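Local coordinates for CLIP-associating protein 2 (Mus musculus, PDB 3WOZ) that probably binds tubulin through its TOG domains and takes part in regulating microtubule dynamics, at residues 87-90 / 91-95; 193-196 / 197-201; 208-211 / 212-216. All coordinates share one frame; numbering follows the deposited sequence.

Interaction 1: residues 87-90 / 91-95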
loop_
_atom_site.group_PDB
_atom_site.type_symbol
_atom_site.label_atom_id
_atom_site.label_comp_id
_atom_site.label_asym_id
_atom_site.label_seq_id
_atom_site.Cartn_x
_atom_site.Cartn_y
_atom_site.Cartn_z
ATOM N N VAL A 87 5.551 5.890 -0.683
ATOM C CA VAL A 87 5.944 5.341 -1.976
ATOM C C VAL A 87 5.779 3.820 -2.003
ATOM O O VAL A 87 5.175 3.284 -2.922
ATOM C CB VAL A 87 7.396 5.747 -2.346
ATOM C CG1 VAL A 87 7.928 4.900 -3.494
ATOM C CG2 VAL A 87 7.461 7.241 -2.696
ATOM N N LEU A 88 6.297 3.141 -0.981
ATOM C CA LEU A 88 6.209 1.690 -0.894
ATOM C C LEU A 88 4.767 1.199 -1.002
ATOM O O LEU A 88 4.452 0.360 -1.845
ATOM C CB LEU A 88 6.840 1.198 0.410
ATOM C CG LEU A 88 6.686 -0.279 0.785
ATOM C CD1 LEU A 88 7.356 -1.183 -0.251
ATOM C CD2 LEU A 88 7.252 -0.527 2.188
ATOM N N LEU A 89 3.900 1.748 -0.154
ATOM C CA LEU A 89 2.531 1.272 -0.026
ATOM C C LEU A 89 1.672 1.601 -1.252
ATOM O O LEU A 89 0.942 0.733 -1.756
ATOM C CB LEU A 89 1.895 1.809 1.263
ATOM C CG LEU A 89 0.434 1.459 1.567
ATOM C CD1 LEU A 89 0.183 -0.052 1.467
ATOM C CD2 LEU A 89 0.029 1.997 2.936
ATOM N N THR A 90 1.770 2.838 -1.736
ATOM C CA THR A 90 0.972 3.261 -2.876
ATOM C C THR A 90 1.393 2.552 -4.156
ATOM O O THR A 90 0.537 2.152 -4.944
ATOM C CB THR A 90 0.998 4.799 -3.096
ATOM O OG1 THR A 90 2.346 5.237 -3.288
ATOM C CG2 THR A 90 0.388 5.521 -1.909
ATOM N N GLN A 91 2.703 2.394 -4.356
ATOM C CA GLN A 91 3.205 1.709 -5.543
ATOM C C GLN A 91 2.811 0.230 -5.548
ATOM O O GLN A 91 2.497 -0.325 -6.600
ATOM C CB GLN A 91 4.720 1.868 -5.685
ATOM C CG GLN A 91 5.166 3.253 -6.144
ATOM C CD GLN A 91 4.743 3.568 -7.569
ATOM O OE1 GLN A 91 5.028 2.807 -8.496
ATOM N NE2 GLN A 91 4.060 4.695 -7.750
ATOM N N LEU A 92 2.816 -0.392 -4.370
ATOM C CA LEU A 92 2.393 -1.785 -4.239
ATOM C C LEU A 92 0.904 -1.945 -4.533
ATOM O O LEU A 92 0.492 -2.932 -5.147
ATOM C CB LEU A 92 2.729 -2.344 -2.855
ATOM C CG LEU A 92 4.159 -2.789 -2.546
ATOM C CD1 LEU A 92 4.229 -3.261 -1.096
ATOM C CD2 LEU A 92 4.643 -3.898 -3.502
ATOM N N LEU A 93 0.101 -0.968 -4.111
ATOM C CA LEU A 93 -1.340 -1.010 -4.374
ATOM C C LEU A 93 -1.654 -0.810 -5.857
ATOM O O LEU A 93 -2.571 -1.438 -6.392
ATOM C CB LEU A 93 -2.095 0.003 -3.512
ATOM C CG LEU A 93 -2.182 -0.327 -2.019
ATOM C CD1 LEU A 93 -2.633 0.903 -1.252
ATOM C CD2 LEU A 93 -3.115 -1.506 -1.759
ATOM N N LYS A 94 -0.883 0.050 -6.515
ATOM C CA LYS A 94 -0.991 0.218 -7.962
ATOM C C LYS A 94 -0.639 -1.083 -8.695
ATOM O O LYS A 94 -1.357 -1.499 -9.604
ATOM C CB LYS A 94 -0.109 1.372 -8.444
ATOM C CG LYS A 94 -0.634 2.748 -8.058
ATOM C CD LYS A 94 0.265 3.848 -8.593
ATOM C CE LYS A 94 -0.496 5.169 -8.680
ATOM N NZ LYS A 94 0.406 6.323 -8.976
ATOM N N LYS A 95 0.447 -1.730 -8.275
ATOM C CA LYS A 95 0.848 -3.026 -8.836
ATOM C C LYS A 95 -0.200 -4.104 -8.582
ATOM O O LYS A 95 -0.508 -4.896 -9.472
ATOM C CB LYS A 95 2.211 -3.468 -8.295
ATOM C CG LYS A 95 3.382 -2.674 -8.847
ATOM C CD LYS A 95 3.426 -2.748 -10.364
ATOM C CE LYS A 95 3.928 -1.458 -10.953
ATOM N NZ LYS A 95 4.324 -1.659 -12.362
HETATM O O HOH W 1 3.195 6.535 -5.530
#

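Interaction 2: residues 193-196 / 197-201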
loop_
_atom_site.group_PDB
_atom_site.type_symbol
_atom_site.label_atom_id
_atom_site.label_comp_id
_atom_site.label_asym_id
_atom_site.label_seq_id
_atom_site.Cartn_x
_atom_site.Cartn_y
_atom_site.Cartn_z
ATOM N N GLN A 193 -18.249 -1.731 1.004
ATOM C CA GLN A 193 -19.118 -2.079 2.128
ATOM C C GLN A 193 -18.312 -2.581 3.317
ATOM O O GLN A 193 -18.462 -2.076 4.431
ATOM C CB GLN A 193 -20.144 -3.135 1.715
ATOM C CG GLN A 193 -21.392 -2.556 1.091
ATOM C CD GLN A 193 -22.154 -3.555 0.250
ATOM O OE1 GLN A 193 -22.397 -4.686 0.673
ATOM N NE2 GLN A 193 -22.546 -3.138 -0.951
ATOM N N SER A 194 -17.454 -3.569 3.065
ATOM C CA SER A 194 -16.588 -4.121 4.096
ATOM C C SER A 194 -15.735 -3.033 4.747
ATOM O O SER A 194 -15.549 -3.045 5.963
ATOM C CB SER A 194 -15.714 -5.247 3.530
ATOM O OG SER A 194 -14.915 -4.788 2.454
ATOM N N VAL A 195 -15.237 -2.089 3.946
ATOM C CA VAL A 195 -14.464 -0.959 4.477
ATOM C C VAL A 195 -15.315 -0.098 5.415
ATOM O O VAL A 195 -14.905 0.183 6.541
ATOM C CB VAL A 195 -13.817 -0.106 3.356
ATOM C CG1 VAL A 195 -13.358 1.255 3.881
ATOM C CG2 VAL A 195 -12.639 -0.845 2.757
ATOM N N LEU A 196 -16.504 0.286 4.957
ATOM C CA LEU A 196 -17.426 1.087 5.768
ATOM C C LEU A 196 -17.854 0.345 7.030
ATOM O O LEU A 196 -17.905 0.935 8.107
ATOM C CB LEU A 196 -18.650 1.519 4.950
ATOM C CG LEU A 196 -18.405 2.473 3.778
ATOM C CD1 LEU A 196 -19.695 2.727 3.018
ATOM C CD2 LEU A 196 -17.790 3.790 4.234
ATOM N N ILE A 197 -18.139 -0.946 6.887
ATOM C CA ILE A 197 -18.487 -1.810 8.013
ATOM C C ILE A 197 -17.354 -1.851 9.041
ATOM O O ILE A 197 -17.581 -1.604 10.228
ATOM C CB ILE A 197 -18.844 -3.256 7.544
ATOM C CG1 ILE A 197 -20.199 -3.289 6.816
ATOM C CG2 ILE A 197 -18.814 -4.255 8.710
ATOM C CD1 ILE A 197 -21.424 -3.031 7.696
ATOM N N SER A 198 -16.143 -2.151 8.575
ATOM C CA SER A 198 -14.984 -2.285 9.458
ATOM C C SER A 198 -14.649 -0.990 10.200
ATOM O O SER A 198 -14.354 -1.026 11.393
ATOM C CB SER A 198 -13.761 -2.812 8.699
ATOM O OG SER A 198 -13.508 -2.052 7.531
ATOM N N LEU A 199 -14.704 0.142 9.502
ATOM C CA LEU A 199 -14.445 1.441 10.133
ATOM C C LEU A 199 -15.518 1.801 11.163
ATOM O O LEU A 199 -15.211 2.384 12.205
ATOM C CB LEU A 199 -14.302 2.554 9.090
ATOM C CG LEU A 199 -13.136 2.484 8.093
ATOM C CD1 LEU A 199 -13.162 3.689 7.166
ATOM C CD2 LEU A 199 -11.780 2.372 8.787
ATOM N N PHE A 200 -16.767 1.440 10.870
ATOM C CA PHE A 200 -17.873 1.642 11.809
ATOM C C PHE A 200 -17.666 0.814 13.075
ATOM O O PHE A 200 -17.772 1.338 14.183
ATOM C CB PHE A 200 -19.216 1.300 11.151
ATOM C CG PHE A 200 -20.412 1.505 12.049
ATOM C CD1 PHE A 200 -20.952 2.776 12.240
ATOM C CD2 PHE A 200 -21.009 0.425 12.692
ATOM C CE1 PHE A 200 -22.057 2.969 13.066
ATOM C CE2 PHE A 200 -22.117 0.609 13.520
ATOM C CZ PHE A 200 -22.642 1.882 13.704
ATOM N N GLU A 201 -17.353 -0.470 12.901
ATOM C CA GLU A 201 -17.133 -1.379 14.026
ATOM C C GLU A 201 -15.843 -1.087 14.795
ATOM O O GLU A 201 -15.731 -1.431 15.973
ATOM C CB GLU A 201 -17.171 -2.842 13.562
ATOM C CG GLU A 201 -18.580 -3.360 13.265
ATOM C CD GLU A 201 -18.617 -4.832 12.874
ATOM O OE1 GLU A 201 -19.320 -5.161 11.897
ATOM O OE2 GLU A 201 -17.952 -5.659 13.538
#

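Interaction 3: residues 208-211 / 212-216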
loop_
_atom_site.group_PDB
_atom_site.type_symbol
_atom_site.label_atom_id
_atom_site.label_comp_id
_atom_site.label_asym_id
_atom_site.label_seq_id
_atom_site.Cartn_x
_atom_site.Cartn_y
_atom_site.Cartn_z
ATOM N N THR A 208 -19.860 7.823 13.599
ATOM C CA THR A 208 -21.178 8.455 13.658
ATOM C C THR A 208 -21.042 9.967 13.455
ATOM O O THR A 208 -21.845 10.583 12.750
ATOM C CB THR A 208 -21.898 8.145 14.991
ATOM O OG1 THR A 208 -21.764 6.751 15.296
ATOM C CG2 THR A 208 -23.386 8.493 14.907
HETATM N N MSE A 209 -20.002 10.542 14.060
HETATM C CA MSE A 209 -19.671 11.957 13.927
HETATM C C MSE A 209 -19.301 12.285 12.477
HETATM O O MSE A 209 -19.705 13.321 11.941
HETATM C CB MSE A 209 -18.509 12.300 14.861
HETATM C CG MSE A 209 -18.678 13.584 15.657
HETATM SE SE MSE A 209 -17.305 13.760 17.044
HETATM C CE MSE A 209 -15.813 14.318 15.920
ATOM N N LEU A 210 -18.530 11.386 11.860
ATOM C CA LEU A 210 -18.135 11.471 10.450
ATOM C C LEU A 210 -19.363 11.556 9.536
ATOM O O LEU A 210 -19.469 12.468 8.718
ATOM C CB LEU A 210 -17.273 10.248 10.085
ATOM C CG LEU A 210 -16.419 10.063 8.814
ATOM C CD1 LEU A 210 -17.170 10.349 7.512
ATOM C CD2 LEU A 210 -15.120 10.855 8.862
ATOM N N LEU A 211 -20.281 10.602 9.690
ATOM C CA LEU A 211 -21.521 10.555 8.910
ATOM C C LEU A 211 -22.362 11.818 9.081
ATOM O O LEU A 211 -22.920 12.331 8.110
ATOM C CB LEU A 211 -22.361 9.330 9.292
ATOM C CG LEU A 211 -21.847 7.922 8.978
ATOM C CD1 LEU A 211 -22.709 6.886 9.684
ATOM C CD2 LEU A 211 -21.815 7.662 7.481
ATOM N N GLY A 212 -22.440 12.309 10.318
ATOM C CA GLY A 212 -23.183 13.524 10.645
ATOM C C GLY A 212 -22.688 14.747 9.893
ATOM O O GLY A 212 -23.480 15.622 9.533
ATOM N N ALA A 213 -21.381 14.792 9.646
ATOM C CA ALA A 213 -20.752 15.899 8.926
ATOM C C ALA A 213 -20.737 15.695 7.405
ATOM O O ALA A 213 -20.005 16.383 6.682
ATOM C CB ALA A 213 -19.346 16.136 9.457
ATOM N N LEU A 214 -21.553 14.753 6.931
ATOM C CA LEU A 214 -21.725 14.493 5.500
ATOM C C LEU A 214 -23.144 14.850 5.052
ATOM O O LEU A 214 -24.075 14.796 5.863
ATOM C CB LEU A 214 -21.450 13.018 5.180
ATOM C CG LEU A 214 -20.057 12.423 5.403
ATOM C CD1 LEU A 214 -20.097 10.921 5.154
ATOM C CD2 LEU A 214 -19.015 13.090 4.520
ATOM N N PRO A 215 -23.319 15.213 3.761
ATOM C CA PRO A 215 -24.652 15.492 3.216
ATOM C C PRO A 215 -25.604 14.296 3.301
ATOM O O PRO A 215 -25.157 13.152 3.438
ATOM C CB PRO A 215 -24.364 15.842 1.752
ATOM C CG PRO A 215 -22.979 16.370 1.767
ATOM C CD PRO A 215 -22.261 15.540 2.786
ATOM N N LYS A 216 -26.903 14.577 3.212
ATOM C CA LYS A 216 -27.966 13.570 3.354
ATOM C C LYS A 216 -27.846 12.396 2.376
ATOM O O LYS A 216 -28.440 11.336 2.593
ATOM C CB LYS A 216 -29.341 14.232 3.208
ATOM C CG LYS A 216 -29.672 15.239 4.300
ATOM C CD LYS A 216 -30.824 16.152 3.889
ATOM C CE LYS A 216 -31.248 17.077 5.025
ATOM N NZ LYS A 216 -30.161 17.998 5.466
#

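Interaction 1: residues 87-90 / 91-95
Leu88 and Leu92, one turn apart on helix 85-96, lie side by side and point the same way, their CD1 methyls meeting at 3.8 Å. Leu89 and Leu93 repeat the pattern one residue on, with 4.0 Å between Leu89 CD1 and Leu93 CD1. In each pair the earlier leucine holds CG opposite its backbone N (chi1 172° in Leu88, 178° in Leu89), whereas the later one turns CG back beside its own N, where it rests against the carbonyl oxygen four residues earlier; Leu92 CG is 3.2 Å from Leu88 O. These leucines form the tight part of the contact. Leu88 and Leu92 press on Leu70 of helix 60-77 and Thr115 of helix 102-118, while Leu89 and Leu93 face Leu128 of helix 121-133 and Tyr150 of helix 141-155.

The other flank is looser, with Val87 and Gln91 partly exposed. Val87 CG1 only grazes Gln91 CG at 4.2 Å, and the glutamine chain, bent at chi2 (-67°), brings its amide round to a water. That water accepts from Gln91 NE2 at 3.0 Å and donates to Thr90 OG1 at 2.7 Å. Thr90 is itself buried, at the border of the two sides, and its OG1 is also hydrogen-bonded to Phe86 O, so the hydroxyl has both a backbone and a water partner. Beneath both flanks run regular i to i+4 bonds, from Gln91 N to Val87 O through Lys94 N to Thr90 O. Leucines of one helix packed against several neighbouring helices are what the HEAT-repeat solenoid of a TOG domain is built from.

Interaction 2: residues 193-196 / 197-201
Ser198 OG lies 2.8 Å from Ser194 O and equally 2.8 Å from Val195 O, so its single proton has two backbone acceptors within reach. This is the familiar folding-back of a serine onto its own helix, here helix 186-202 of the HEAT-repeat TOG domain. It depends on chi1 of 52°, which sets OG between the backbone N and carbonyl carbon and turns it toward the preceding turn. Ser194 O also receives Ser198 N at 2.8 Å, and Val195 O receives Leu199 N, so both carbonyls already hold a main-chain donor. The bond from Ile197 N to Gln193 O is shorter, 2.7 Å, and nearly straight, with 167° at the hydrogen.

Outward from this polar seam, Val195 and Leu199 run side by side in the same direction. Val195 also packs on Val176 of helix 167-179 and Leu148 of helix 141-155, and Leu199 touches Phe163. Leu196, buried too, reaches Val173 and Leu225, so it touches both helix 167-179 and helix 216-226. Ile197 and Phe200, both partly exposed, meet Leu226 of the last helix. Within the helix itself, the closest apolar approach between the valine and leucine is methyl to methyl, Val195 CG1 to Leu199 CD1 at 4.1 Å.

Interaction 3: residues 208-211 / 212-216
Leu210 holds CG opposite its backbone N (chi1 -167°), and chi2 of -50° then carries CD1 forward to Leu214, the leucine beyond the helix end, whose own CG is swung back beside its N. The two side chains cross at a slant, and their CD1 methyls touch: Leu210 CD1 to Leu214 CD1 is 3.8 Å. Leu214 CG also sits over the preceding backbone, 3.4 Å from Leu210 O, while Leu211 CD2 makes a looser contact with Leu214 CD1.

The backbone explains how a leucine beyond the helix can return to it. Gly212 N still donates to Thr208 O at 3.0 Å in the helical pattern. Ala213 N is shared: it reaches the carbonyl oxygen O of the selenomethionine Met209 at 3.2 Å and, weakly, Leu210 O at 3.1 Å. Ala213 is the first residue to leave helical backbone angles, and Leu214 N then bonds to Leu211 O, three residues back, at 3.0 Å. That donor stands 62° out of the carbonyl plane, well above it, as the chain turns away toward Pro215, the N-cap residue of helix 216-226.

Leu214 is buried against Arg170 and Ser174 of helix 167-179, and Leu210 against Val173 of the same helix. An alanine in place of Leu214 would probably open a gap beside Leu210 and leave the turn less firmly seated on helix 167-179. The chemistry is thus twofold: main-chain bonds shape the end of helix 204-212, and the leucine pair seats that end on helix 167-179.

Overall arrangement
The three contacts step from the middle of the domain to its C-terminal end. The centre of interaction 1 lies about 5 Å from the centre of the chain and its contact is buried; the centres of interactions 2 and 3 lie about 18 and 27 Å out and both are partly buried, with exposed residues among those touching only in interaction 3. Interactions 1 and 2 each sit inside a single helix that packs on helix 141-155; interactions 2 and 3 share helices 167-179 and 216-226 as neighbours. Their chemistry differs accordingly: paired leucines and a bridging water at 87-95, a serine turned onto backbone carbonyls at 193-201, and at 208-216 a helix end, largely exposed in its outer residues, with Leu214 folded back onto Leu210.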